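Local coordinates for protein glyceraldehyde-3-phosphate dehydrogenase (PDB 1B7G) that catalyses the phosphorylating oxidation of glyceraldehyde 3-phosphate in glycolysis, using NADP in preference to NAD, at residues C139-L144 / K195-V200; S120-Y125 / I148-K153; K27-A32 / I75-I80; V4-Y9 / K14-A19; D283-K288 / V292-A297. The protein carries 1 engineered substitution. All coordinates share one frame; numbering follows the deposited sequence.

The five contacts divide between the nucleotide-binding and catalytic halves of the subunit. Contacts 3 and 4 share the parallel sheet: strands 26-32 and 2-7 are neighbours there, and the contact centres lie 9 Å apart. Contacts 1 and 2 both use helix 139-152, touching through V197 and I148 with centres 11 Å apart; the start of this helix holds C139, the probable nucleophile, and a bound sulfate. Contact 5, in the mixed sheet of the catalytic half, meets the same helix where Y296 packs on A143 and L144. Contact 4 approaches contact 1 to about 9 Å between nearest atoms, whereas the centres of contacts 3 and 5 stand 42 Å apart.

Contact 1 of 5, residues C139-L144 / K195-V200. With SO4 (sulfate ion), chain C; SO4 (sulfate ion), chain H.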
# COMPACT_ATOMS: atom_id res chain seq x y z
N CYS A 139 6.71 15.41 -11.17
CA CYS A 139 6.55 15.20 -9.75
C CYS A 139 7.61 15.93 -8.90
O CYS A 139 7.30 16.54 -7.89
CB CYS A 139 6.70 13.66 -9.47
SG CYS A 139 5.52 12.68 -10.48
N ASN A 140 8.90 15.81 -9.29
CA ASN A 140 9.91 16.47 -8.44
C ASN A 140 9.95 17.96 -8.73
O ASN A 140 10.24 18.74 -7.83
CB ASN A 140 11.29 15.79 -8.65
CG ASN A 140 11.32 14.47 -7.89
OD1 ASN A 140 10.93 14.41 -6.73
ND2 ASN A 140 11.78 13.41 -8.52
N THR A 141 9.55 18.38 -9.96
CA THR A 141 9.53 19.82 -10.22
C THR A 141 8.43 20.45 -9.37
O THR A 141 8.55 21.54 -8.80
CB THR A 141 9.28 20.12 -11.70
OG1 THR A 141 10.21 19.39 -12.51
CG2 THR A 141 9.46 21.62 -11.98
N THR A 142 7.29 19.74 -9.31
CA THR A 142 6.17 20.21 -8.48
C THR A 142 6.57 20.41 -7.04
O THR A 142 6.19 21.39 -6.39
CB THR A 142 4.97 19.26 -8.56
OG1 THR A 142 4.47 19.19 -9.91
CG2 THR A 142 3.82 19.72 -7.67
N ALA A 143 7.31 19.42 -6.46
CA ALA A 143 7.65 19.52 -5.05
C ALA A 143 8.59 20.71 -4.82
O ALA A 143 8.41 21.43 -3.85
CB ALA A 143 8.29 18.20 -4.58
N LEU A 144 9.48 20.96 -5.77
CA LEU A 144 10.39 22.13 -5.63
C LEU A 144 9.59 23.45 -5.72
O LEU A 144 9.82 24.36 -4.93
CB LEU A 144 11.42 22.06 -6.74
CG LEU A 144 12.66 21.14 -6.61
CD1 LEU A 144 13.21 20.88 -7.99
CD2 LEU A 144 13.72 21.80 -5.73
N LYS A 195 15.50 23.81 -15.27
CA LYS A 195 14.79 24.35 -16.40
C LYS A 195 13.27 24.25 -16.17
O LYS A 195 12.57 25.23 -16.36
CB LYS A 195 15.16 23.61 -17.66
CG LYS A 195 14.67 24.26 -18.93
CD LYS A 195 14.90 23.41 -20.19
CE LYS A 195 14.78 24.36 -21.39
NZ LYS A 195 14.65 23.67 -22.69
N ASP A 196 12.80 23.10 -15.69
CA ASP A 196 11.36 22.95 -15.45
C ASP A 196 10.87 23.91 -14.39
O ASP A 196 9.82 24.51 -14.64
CB ASP A 196 10.96 21.50 -15.21
CG ASP A 196 11.22 20.64 -16.44
OD1 ASP A 196 11.54 21.25 -17.48
OD2 ASP A 196 11.22 19.41 -16.39
N VAL A 197 11.61 24.15 -13.31
CA VAL A 197 11.21 25.15 -12.32
C VAL A 197 11.12 26.54 -12.97
O VAL A 197 10.21 27.38 -12.71
CB VAL A 197 12.18 25.14 -11.16
CG1 VAL A 197 12.13 26.36 -10.23
CG2 VAL A 197 12.05 23.92 -10.23
N ASN A 198 12.12 26.84 -13.81
CA ASN A 198 12.21 28.11 -14.52
C ASN A 198 11.11 28.29 -15.57
O ASN A 198 10.83 29.41 -16.01
CB ASN A 198 13.57 28.19 -15.24
CG ASN A 198 14.68 28.71 -14.34
OD1 ASN A 198 15.84 28.34 -14.57
ND2 ASN A 198 14.36 29.57 -13.41
N SER A 199 10.43 27.23 -16.00
CA SER A 199 9.29 27.35 -16.91
C SER A 199 8.08 27.93 -16.15
O SER A 199 7.09 28.33 -16.74
CB SER A 199 8.89 25.96 -17.41
OG SER A 199 8.18 25.24 -16.39
N VAL A 200 8.19 27.97 -14.84
CA VAL A 200 7.20 28.40 -13.88
C VAL A 200 7.63 29.67 -13.17
O VAL A 200 6.93 30.68 -13.18
CB VAL A 200 6.99 27.27 -12.85
CG1 VAL A 200 6.10 27.65 -11.68
CG2 VAL A 200 6.41 26.04 -13.55
S SO4 C . 11.02 13.81 -12.18
O1 SO4 C . 10.86 12.62 -13.01
O2 SO4 C . 12.32 13.64 -11.32
O3 SO4 C . 9.97 14.12 -11.22
O4 SO4 C . 11.21 14.93 -13.12
S SO4 H . 12.01 21.46 -22.82
O1 SO4 H . 12.15 22.57 -23.84
O2 SO4 H . 12.00 20.15 -23.55
O3 SO4 H . 10.79 21.63 -22.01
O4 SO4 H . 13.24 21.53 -21.95
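T141 and V197 meet methyl to methyl, CG2 of each 3.9 Å apart, at the apolar core of this small buried contact. The T141 methyl also lies 3.6 Å from the V197 backbone N, and one turn further along its helix L144 brings CD1 to 4.0 Å from V197 CG2, the two side chains crossing at about a right angle. With CG2 anti to its own N, T141 keeps OG1 (chi1 -53°) beside that N, where it touches D196 CB at 3.5 Å and hydrogen-bonds to the hydroxyl of S138. The D196 carboxylate is likewise engaged outside the two segments: OD2 is hydrogen-bonded to ND1 of H192. Hydrogen bonds to two sulfates, probably from the crystallisation liquor, flank the packing. One receives N140 N (2.8 Å to O3) and N140 ND2 (2.9 Å to O2), and S138, R166 and H193 also hydrogen-bond to it; a second binds K195 NZ through O4 at 2.7 Å. The first sits at the N-terminal end of helix 139-152, whose dipole would favour an anion. It occupies the enzyme's inorganic phosphate site, of which these four residues and H192 are the members, next to the probable nucleophile C139.

Contact 2 of 5, residues S120-Y125 / I148-K153; sequences SALCNY and ICTVNK
C123 and C149 each turn SG away from the carbonyl carbon and beside the backbone N (chi1 -54° and -60°), so that the two sulfurs converge between their helices. They are joined as a disulfide, with C123 SG 2.0 Å from C149 SG. The torsion about this S-S bond is 114°, positive and hence right-handed, and opened somewhat beyond the usual right angle. C123 CB ends up 4.1 Å from C149 CB. Packing beside the bridge is light: the carbonyl O of L122 lies 3.7 Å from C149 CB, and L122 CD2 reaches to 3.9 Å from T150 OG1. That hydroxyl has its polar partner within its own helix, the carbonyl of R146, so toward L122 it offers only van der Waals contact. The turn carrying C123 is itself held from S120, whose O accepts from both C123 N and N124 N while S120 N donates to N124 OD1 at 3.2 Å. A covalent link of this kind is consistent with the stability expected of a hyperthermophile's enzyme. Segments 121-125 and 148-152 run nearly perpendicular, their axes 9.5 Å apart at closest approach. Helix 121-128, which follows strand 118-119 at the end of the parallel sheet, is backed by helices 304-315 and 321-331; on the side of the bridge, C149 packs on I201 and C123 on L145.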
# COMPACT_ATOMS: atom_id res chain seq x y z
N SER A 120 1.91 24.95 -11.78
CA SER A 120 1.86 24.44 -10.45
C SER A 120 0.88 25.34 -9.69
O SER A 120 1.21 26.52 -9.64
CB SER A 120 3.22 24.38 -9.75
OG SER A 120 3.15 23.42 -8.68
N ALA A 121 -0.18 24.82 -9.10
CA ALA A 121 -1.24 25.62 -8.53
C ALA A 121 -0.83 26.58 -7.44
O ALA A 121 -1.37 27.68 -7.35
CB ALA A 121 -2.43 24.78 -8.02
N LEU A 122 0.11 26.26 -6.58
CA LEU A 122 0.59 27.16 -5.56
C LEU A 122 1.42 28.29 -6.17
O LEU A 122 1.83 29.15 -5.38
CB LEU A 122 1.41 26.43 -4.50
CG LEU A 122 0.65 25.86 -3.31
CD1 LEU A 122 -0.33 24.78 -3.77
CD2 LEU A 122 1.59 25.28 -2.26
N CYS A 123 1.74 28.31 -7.46
CA CYS A 123 2.55 29.37 -7.98
C CYS A 123 1.93 30.23 -9.09
O CYS A 123 2.16 31.43 -9.02
CB CYS A 123 3.92 28.90 -8.57
SG CYS A 123 4.89 27.92 -7.40
N ASN A 124 1.32 29.67 -10.12
CA ASN A 124 0.90 30.50 -11.25
C ASN A 124 -0.42 30.11 -11.87
O ASN A 124 -0.61 30.16 -13.10
CB ASN A 124 2.03 30.48 -12.31
CG ASN A 124 2.13 29.12 -12.98
OD1 ASN A 124 1.70 28.12 -12.37
ND2 ASN A 124 2.59 29.08 -14.22
N TYR A 125 -1.39 29.75 -11.04
CA TYR A 125 -2.74 29.44 -11.56
C TYR A 125 -3.29 30.65 -12.34
O TYR A 125 -3.72 30.49 -13.48
CB TYR A 125 -3.64 29.12 -10.38
CG TYR A 125 -5.09 28.83 -10.67
CD1 TYR A 125 -6.03 29.86 -10.91
CD2 TYR A 125 -5.54 27.54 -10.68
CE1 TYR A 125 -7.36 29.52 -11.16
CE2 TYR A 125 -6.85 27.20 -10.89
CZ TYR A 125 -7.78 28.22 -11.13
OH TYR A 125 -9.09 27.85 -11.35
N ILE A 148 9.37 26.35 -2.90
CA ILE A 148 9.89 27.68 -3.25
C ILE A 148 8.81 28.77 -3.22
O ILE A 148 8.99 29.83 -2.60
CB ILE A 148 10.54 27.68 -4.64
CG1 ILE A 148 11.74 26.75 -4.81
CG2 ILE A 148 10.96 29.11 -4.99
CD1 ILE A 148 12.12 26.52 -6.27
N CYS A 149 7.64 28.54 -3.82
CA CYS A 149 6.57 29.58 -3.75
C CYS A 149 6.04 29.78 -2.36
O CYS A 149 5.91 30.94 -1.91
CB CYS A 149 5.50 29.32 -4.79
SG CYS A 149 6.07 29.31 -6.47
N THR A 150 6.04 28.77 -1.49
CA THR A 150 5.69 28.95 -0.10
C THR A 150 6.78 29.70 0.69
O THR A 150 6.42 30.61 1.47
CB THR A 150 5.42 27.62 0.63
OG1 THR A 150 4.39 26.94 -0.11
CG2 THR A 150 5.04 27.81 2.08
N VAL A 151 8.05 29.35 0.57
CA VAL A 151 9.12 29.99 1.34
C VAL A 151 9.25 31.47 0.98
O VAL A 151 9.57 32.31 1.83
CB VAL A 151 10.47 29.29 1.19
CG1 VAL A 151 11.64 30.11 1.72
CG2 VAL A 151 10.45 27.93 1.98
N ASN A 152 9.02 31.80 -0.27
CA ASN A 152 9.02 33.07 -0.91
C ASN A 152 8.09 34.05 -0.23
O ASN A 152 8.41 35.23 -0.17
CB ASN A 152 8.71 32.94 -2.42
CG ASN A 152 9.10 34.13 -3.25
OD1 ASN A 152 10.27 34.44 -3.54
ND2 ASN A 152 8.07 34.86 -3.71
N LYS A 153 7.06 33.59 0.46
CA LYS A 153 6.22 34.45 1.27
C LYS A 153 6.95 35.00 2.49
O LYS A 153 6.55 36.02 3.07
CB LYS A 153 4.99 33.68 1.74
CG LYS A 153 4.06 33.25 0.62
CD LYS A 153 2.79 32.59 1.20
CE LYS A 153 2.03 31.87 0.09
NZ LYS A 153 0.57 31.74 0.35

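Contact 3 of 5, residues K27-A32 / I75-I80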
# COMPACT_ATOMS: atom_id res chain seq x y z
N LYS A 27 -17.30 15.64 -14.38
CA LYS A 27 -17.74 14.25 -14.53
C LYS A 27 -16.73 13.54 -15.42
O LYS A 27 -16.33 14.07 -16.45
CB LYS A 27 -19.17 14.11 -15.02
CG LYS A 27 -19.46 13.96 -16.48
CD LYS A 27 -20.94 14.26 -16.78
CE LYS A 27 -21.37 13.75 -18.14
NZ LYS A 27 -22.70 14.29 -18.55
N LEU A 28 -16.35 12.33 -15.00
CA LEU A 28 -15.43 11.53 -15.79
C LEU A 28 -16.16 10.93 -17.00
O LEU A 28 -17.00 10.05 -16.82
CB LEU A 28 -14.83 10.41 -14.96
CG LEU A 28 -13.90 9.44 -15.72
CD1 LEU A 28 -12.62 10.12 -16.18
CD2 LEU A 28 -13.56 8.26 -14.81
N VAL A 29 -15.76 11.30 -18.19
CA VAL A 29 -16.37 10.78 -19.41
C VAL A 29 -15.89 9.38 -19.67
O VAL A 29 -16.63 8.50 -20.12
CB VAL A 29 -16.04 11.67 -20.63
CG1 VAL A 29 -16.35 10.98 -21.94
CG2 VAL A 29 -16.81 13.00 -20.56
N GLY A 30 -14.60 9.14 -19.43
CA GLY A 30 -14.06 7.80 -19.72
C GLY A 30 -12.52 7.92 -19.74
O GLY A 30 -11.99 9.02 -19.55
N VAL A 31 -11.84 6.79 -19.88
CA VAL A 31 -10.37 6.77 -19.86
C VAL A 31 -9.85 6.02 -21.08
O VAL A 31 -10.52 5.12 -21.59
CB VAL A 31 -9.82 6.09 -18.59
CG1 VAL A 31 -10.39 6.71 -17.33
CG2 VAL A 31 -10.05 4.59 -18.55
N ALA A 32 -8.63 6.35 -21.51
CA ALA A 32 -8.06 5.72 -22.69
C ALA A 32 -6.85 4.86 -22.32
O ALA A 32 -6.00 5.26 -21.50
CB ALA A 32 -7.74 6.77 -23.72
N ILE A 75 -12.10 11.90 -26.96
CA ILE A 75 -11.68 13.28 -27.10
C ILE A 75 -12.83 14.17 -27.51
O ILE A 75 -13.10 15.19 -26.87
CB ILE A 75 -10.48 13.40 -28.07
CG1 ILE A 75 -9.28 12.67 -27.47
CG2 ILE A 75 -10.15 14.89 -28.23
CD1 ILE A 75 -8.20 12.26 -28.45
N LYS A 76 -13.55 13.77 -28.57
CA LYS A 76 -14.69 14.51 -29.07
C LYS A 76 -15.78 14.71 -28.02
O LYS A 76 -16.33 15.82 -27.86
CB LYS A 76 -15.28 13.83 -30.33
CG LYS A 76 -14.55 14.07 -31.62
CD LYS A 76 -14.94 13.19 -32.80
CE LYS A 76 -13.99 12.04 -33.05
NZ LYS A 76 -14.32 11.22 -34.25
N THR A 77 -16.04 13.70 -27.22
CA THR A 77 -17.03 13.76 -26.15
C THR A 77 -16.65 14.61 -24.96
O THR A 77 -17.53 15.12 -24.22
CB THR A 77 -17.29 12.32 -25.62
OG1 THR A 77 -17.59 11.49 -26.74
CG2 THR A 77 -18.41 12.25 -24.61
N SER A 78 -15.35 14.82 -24.69
CA SER A 78 -15.03 15.62 -23.50
C SER A 78 -15.05 17.09 -23.84
O SER A 78 -15.11 17.49 -25.02
CB SER A 78 -13.62 15.18 -23.03
OG SER A 78 -12.69 15.50 -24.07
N ASP A 79 -15.11 17.93 -22.84
CA ASP A 79 -14.86 19.34 -22.86
C ASP A 79 -13.33 19.60 -22.68
O ASP A 79 -12.89 20.71 -22.96
CB ASP A 79 -15.57 20.00 -21.68
CG ASP A 79 -17.09 19.87 -21.81
OD1 ASP A 79 -17.60 19.96 -22.95
OD2 ASP A 79 -17.76 19.68 -20.78
N ILE A 80 -12.59 18.65 -22.11
CA ILE A 80 -11.14 18.83 -21.86
C ILE A 80 -10.48 17.48 -21.57
O ILE A 80 -11.07 16.58 -20.96
CB ILE A 80 -10.87 19.76 -20.66
CG1 ILE A 80 -9.36 19.99 -20.38
CG2 ILE A 80 -11.49 19.15 -19.40
CD1 ILE A 80 -9.13 21.24 -19.49
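V29 and S78 form the closest backbone pair, CA to CA 6.5 Å, at a point where V29 adopts helical angles within an otherwise extended strand and, followed by G30, slips one residue against strand 2-7 in the manner of a beta bulge. The angles of G30 would press any CB against the preceding carbonyl O, which accounts for glycine there. Across the contact two methyls do most of the touching: V29 CG1 lies 3.6 Å from T77 CG2 and 4.0 Å from T77 CB. Each methyl is anti to its own backbone N (chi1 165° gives this for V29 CG1), which sends it out toward the other segment, where the side chains meet at a slant. T77 OG1 is thereby left beside the helix backbone and bonds to the carbonyl of D73. The second V29 methyl, CG2, approaches S78 CA at 4.3 Å, and V29 also packs on L74. S78, the first residue to leave the helix, returns its hydroxyl to the same turn: OG donates to I75 O at 2.8 Å, and S78 N reaches that oxygen from the same face of the carbonyl plane at 3.2 Å. S78 thus grips this carbonyl with two bonds at the helix end, and R102 adds a weak one. Helix 71-77 rests here against strand 26-32 just before the chain enters strand 80-83, on the far side of strand 2-7, packing characteristic of a Rossmann-type nucleotide-binding domain.

Contact 4 of 5, residues V4-Y9 / K14-A19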
# COMPACT_ATOMS: atom_id res chain seq x y z
N VAL A 4 -14.77 15.51 -18.40
CA VAL A 4 -13.32 15.29 -18.51
C VAL A 4 -12.97 13.88 -18.95
O VAL A 4 -13.41 12.87 -18.40
CB VAL A 4 -12.59 15.51 -17.16
CG1 VAL A 4 -11.07 15.54 -17.38
CG2 VAL A 4 -13.04 16.75 -16.45
N ALA A 5 -12.07 13.83 -19.94
CA ALA A 5 -11.48 12.59 -20.41
C ALA A 5 -10.07 12.39 -19.79
O ALA A 5 -9.38 13.38 -19.60
CB ALA A 5 -11.32 12.72 -21.92
N VAL A 6 -9.63 11.18 -19.54
CA VAL A 6 -8.28 10.84 -19.12
C VAL A 6 -7.63 9.91 -20.14
O VAL A 6 -8.00 8.76 -20.32
CB VAL A 6 -8.16 10.15 -17.74
CG1 VAL A 6 -6.71 9.91 -17.38
CG2 VAL A 6 -8.84 10.99 -16.67
N ASN A 7 -6.60 10.44 -20.80
CA ASN A 7 -5.91 9.68 -21.85
C ASN A 7 -4.66 9.05 -21.26
O ASN A 7 -3.72 9.73 -20.85
CB ASN A 7 -5.65 10.63 -23.03
CG ASN A 7 -5.05 9.89 -24.23
OD1 ASN A 7 -4.95 8.67 -24.19
ND2 ASN A 7 -4.65 10.61 -25.26
N GLY A 8 -4.70 7.74 -21.06
CA GLY A 8 -3.66 6.95 -20.45
C GLY A 8 -3.97 6.54 -19.02
O GLY A 8 -3.56 7.21 -18.07
N TYR A 9 -4.62 5.41 -18.78
CA TYR A 9 -4.99 4.92 -17.46
C TYR A 9 -3.84 4.19 -16.80
O TYR A 9 -3.90 2.96 -16.65
CB TYR A 9 -6.21 3.97 -17.63
CG TYR A 9 -6.97 3.68 -16.36
CD1 TYR A 9 -7.79 4.68 -15.81
CD2 TYR A 9 -6.89 2.48 -15.69
CE1 TYR A 9 -8.52 4.45 -14.66
CE2 TYR A 9 -7.62 2.25 -14.53
CZ TYR A 9 -8.42 3.23 -14.03
OH TYR A 9 -9.11 3.02 -12.84
N LYS A 14 -5.04 6.59 -13.62
CA LYS A 14 -6.02 5.96 -12.73
C LYS A 14 -6.34 6.89 -11.57
O LYS A 14 -7.50 6.98 -11.12
CB LYS A 14 -5.60 4.57 -12.32
CG LYS A 14 -4.54 4.42 -11.22
CD LYS A 14 -4.12 2.94 -11.18
CE LYS A 14 -2.81 2.73 -10.44
NZ LYS A 14 -2.52 1.28 -10.25
N ARG A 15 -5.36 7.58 -10.98
CA ARG A 15 -5.61 8.48 -9.88
C ARG A 15 -6.22 9.81 -10.38
O ARG A 15 -7.03 10.38 -9.63
CB ARG A 15 -4.33 8.78 -9.09
CG ARG A 15 -3.66 7.53 -8.54
CD ARG A 15 -2.16 7.83 -8.25
NE ARG A 15 -1.82 6.92 -7.10
CZ ARG A 15 -1.33 5.70 -7.31
NH1 ARG A 15 -1.15 5.27 -8.56
NH2 ARG A 15 -0.99 4.92 -6.30
N VAL A 16 -5.91 10.25 -11.57
CA VAL A 16 -6.59 11.51 -12.01
C VAL A 16 -8.06 11.20 -12.31
O VAL A 16 -8.94 12.00 -11.99
CB VAL A 16 -5.87 12.23 -13.12
CG1 VAL A 16 -6.75 13.37 -13.64
CG2 VAL A 16 -4.53 12.87 -12.57
N ALA A 17 -8.32 9.98 -12.80
CA ALA A 17 -9.72 9.58 -13.04
C ALA A 17 -10.50 9.52 -11.75
O ALA A 17 -11.57 10.16 -11.67
CB ALA A 17 -9.80 8.31 -13.85
N ASP A 18 -9.95 8.92 -10.69
CA ASP A 18 -10.60 8.89 -9.40
C ASP A 18 -10.80 10.28 -8.79
O ASP A 18 -11.87 10.52 -8.20
CB ASP A 18 -9.90 7.98 -8.41
CG ASP A 18 -10.13 6.51 -8.63
OD1 ASP A 18 -10.91 6.11 -9.53
OD2 ASP A 18 -9.52 5.72 -7.89
N ALA A 19 -9.84 11.19 -8.94
CA ALA A 19 -10.03 12.55 -8.41
C ALA A 19 -11.13 13.32 -9.16
O ALA A 19 -11.84 14.12 -8.53
CB ALA A 19 -8.74 13.37 -8.43
O HOH W 1 -9.58 5.18 -11.60
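The Y9 ring has one face over the start of K14, whose CB lies 3.7 Å from the ring centroid in a CH-pi contact 18° off the normal, displaced toward the rim; K14 CA comes to 3.5 Å from Y9 CE1. At the ring edge, near its plane, A17 CB approaches the same Y9 CE1 at 4.1 Å. The phenol continues the contact through a water: Y9 OH donates to it at 2.5 Å, and the water in turn donates to K14 O at 2.8 Å and D18 OD1 at 2.6 Å, linking tyrosine, helix backbone and carboxylate. K14 places CG between its N and carbonyl carbon (chi1 78°), and the extended chain beyond leads away from the ring, carrying NZ to salt bridges with E39 and with E263 and D267 of the second subunit. A leucine in place of Y9 would probably leave this water without its phenolic donor and K14 CB without an aromatic face to rest on. Earlier in the chain, within the strand, V6 CG2 packs 4.0 Å from A17 CB and 4.4 Å from V16 CG1. G8, with backbone angles that call for glycine, belongs to a turn resembling the GxGxxG of dinucleotide-binding folds. Strand 2-7 and helix 11-21 open the first beta-alpha-beta unit: V6 and A17 both meet L28 of strand 26-32, and V16 touches V82 of strand 80-83.

Contact 5 of 5, residues D283-K288 / V292-A297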
# COMPACT_ATOMS: atom_id res chain seq x y z
N ASP A 283 12.98 18.28 11.57
CA ASP A 283 14.30 18.39 12.18
C ASP A 283 15.34 18.81 11.16
O ASP A 283 16.42 19.23 11.60
CB ASP A 283 14.73 17.03 12.77
CG ASP A 283 14.08 16.72 14.09
OD1 ASP A 283 13.20 17.48 14.56
OD2 ASP A 283 14.44 15.70 14.71
N SER A 284 15.04 18.73 9.87
CA SER A 284 15.92 19.09 8.81
C SER A 284 16.00 20.66 8.58
O SER A 284 16.94 21.09 7.94
CB SER A 284 15.63 18.43 7.48
OG SER A 284 14.62 19.06 6.73
N ILE A 285 14.92 21.34 8.93
CA ILE A 285 14.78 22.76 8.70
C ILE A 285 15.86 23.56 9.40
O ILE A 285 15.82 23.84 10.60
CB ILE A 285 13.38 23.28 9.04
CG1 ILE A 285 12.33 22.56 8.15
CG2 ILE A 285 13.37 24.80 8.78
CD1 ILE A 285 10.89 22.88 8.64
N TYR A 286 16.81 24.00 8.59
CA TYR A 286 17.95 24.79 9.06
C TYR A 286 17.93 26.21 8.51
O TYR A 286 18.06 26.43 7.31
CB TYR A 286 19.21 24.04 8.66
CG TYR A 286 20.52 24.72 8.91
CD1 TYR A 286 20.96 25.80 8.14
CD2 TYR A 286 21.36 24.26 9.91
CE1 TYR A 286 22.18 26.42 8.39
CE2 TYR A 286 22.58 24.86 10.17
CZ TYR A 286 22.99 25.93 9.40
OH TYR A 286 24.20 26.51 9.68
N VAL A 287 17.74 27.18 9.39
CA VAL A 287 17.68 28.58 9.02
C VAL A 287 18.79 29.35 9.73
O VAL A 287 18.90 29.31 10.95
CB VAL A 287 16.31 29.19 9.40
CG1 VAL A 287 16.24 30.63 8.91
CG2 VAL A 287 15.16 28.33 8.88
N LYS A 288 19.65 29.95 8.92
CA LYS A 288 20.69 30.82 9.44
C LYS A 288 20.85 32.06 8.56
O LYS A 288 21.41 32.00 7.47
CB LYS A 288 22.05 30.16 9.62
CG LYS A 288 22.95 31.04 10.50
CD LYS A 288 24.37 30.50 10.60
CE LYS A 288 25.08 31.18 11.78
NZ LYS A 288 26.53 31.35 11.50
N VAL A 292 18.74 28.84 4.01
CA VAL A 292 17.83 27.82 4.50
C VAL A 292 18.25 26.45 3.90
O VAL A 292 18.46 26.33 2.69
CB VAL A 292 16.38 28.10 4.08
CG1 VAL A 292 15.49 26.93 4.51
CG2 VAL A 292 15.86 29.38 4.72
N MET A 293 18.30 25.45 4.76
CA MET A 293 18.56 24.10 4.27
C MET A 293 17.44 23.19 4.82
O MET A 293 16.91 23.54 5.84
CB MET A 293 19.94 23.59 4.66
CG MET A 293 21.04 23.92 3.67
SD MET A 293 22.71 23.46 4.22
CE MET A 293 22.96 24.67 5.49
N LEU A 294 17.01 22.21 4.06
CA LEU A 294 16.03 21.23 4.54
C LEU A 294 15.96 20.03 3.59
O LEU A 294 16.45 20.03 2.45
CB LEU A 294 14.65 21.85 4.78
CG LEU A 294 14.00 22.53 3.56
CD1 LEU A 294 13.22 21.54 2.74
CD2 LEU A 294 13.11 23.69 4.03
N MET A 295 15.29 18.96 4.01
CA MET A 295 15.12 17.81 3.10
C MET A 295 13.67 17.36 3.16
O MET A 295 12.98 17.57 4.19
CB MET A 295 16.06 16.65 3.55
CG MET A 295 15.68 16.22 4.96
SD MET A 295 16.46 14.73 5.48
CE MET A 295 18.13 15.17 5.76
N TYR A 296 13.21 16.74 2.09
CA TYR A 296 11.81 16.30 2.06
C TYR A 296 11.66 15.07 1.19
O TYR A 296 12.49 14.79 0.29
CB TYR A 296 10.90 17.49 1.66
CG TYR A 296 11.20 18.19 0.36
CD1 TYR A 296 10.83 17.62 -0.87
CD2 TYR A 296 11.81 19.42 0.33
CE1 TYR A 296 11.10 18.28 -2.05
CE2 TYR A 296 12.07 20.09 -0.85
CZ TYR A 296 11.74 19.51 -2.04
OH TYR A 296 12.03 20.14 -3.22
N ALA A 297 10.56 14.34 1.46
CA ALA A 297 10.20 13.21 0.61
C ALA A 297 9.11 13.59 -0.38
O ALA A 297 8.29 14.50 -0.11
CB ALA A 297 9.73 12.00 1.44
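S284 uses its hydroxyl where a strand would normally offer a carbonyl: with OG set between N and the carbonyl carbon (chi1 82°), it meets M295 N, which donates to S284 OG at 2.8 Å with a nearly straight N-H...O angle of 165°, while the hydroxyl also bonds to F281 O. Two residues on, Y286 and M293 form an antiparallel hydrogen-bonded pair. Y286 N reaches M293 O at 2.8 Å from a tilted position, and M293 N reaches Y286 O at 2.7 Å in the carbonyl plane. Y286 O receives a second, weaker approach from V292 CA, a CA-H...O contact of 3.1 Å. Outward from these bonds, S284 CB is pressed unusually close, 3.4 Å, to M295 CG. A valine in place of S284 would probably leave M295 N without its acceptor and F281 O without the hydroxyl, and add bulk at this already tight spot. On one face of the sheet Y286 and M293 lie side by side. The methionine, bent at chi3, brings CE to 3.5 Å from Y286 CE1, with SD 5.4 Å from the ring centroid, an oblique Met-aromatic contact. On the other face V287 meets V292 through their CG2 methyls, and V287 packs on helix 233-241, as does I285, whose CG1 lies 4.2 Å from L294 CB. Together these strands make a beta hairpin, its first strand interrupted around S284, within the mixed sheet of the catalytic domain of glyceraldehyde-3-phosphate dehydrogenases.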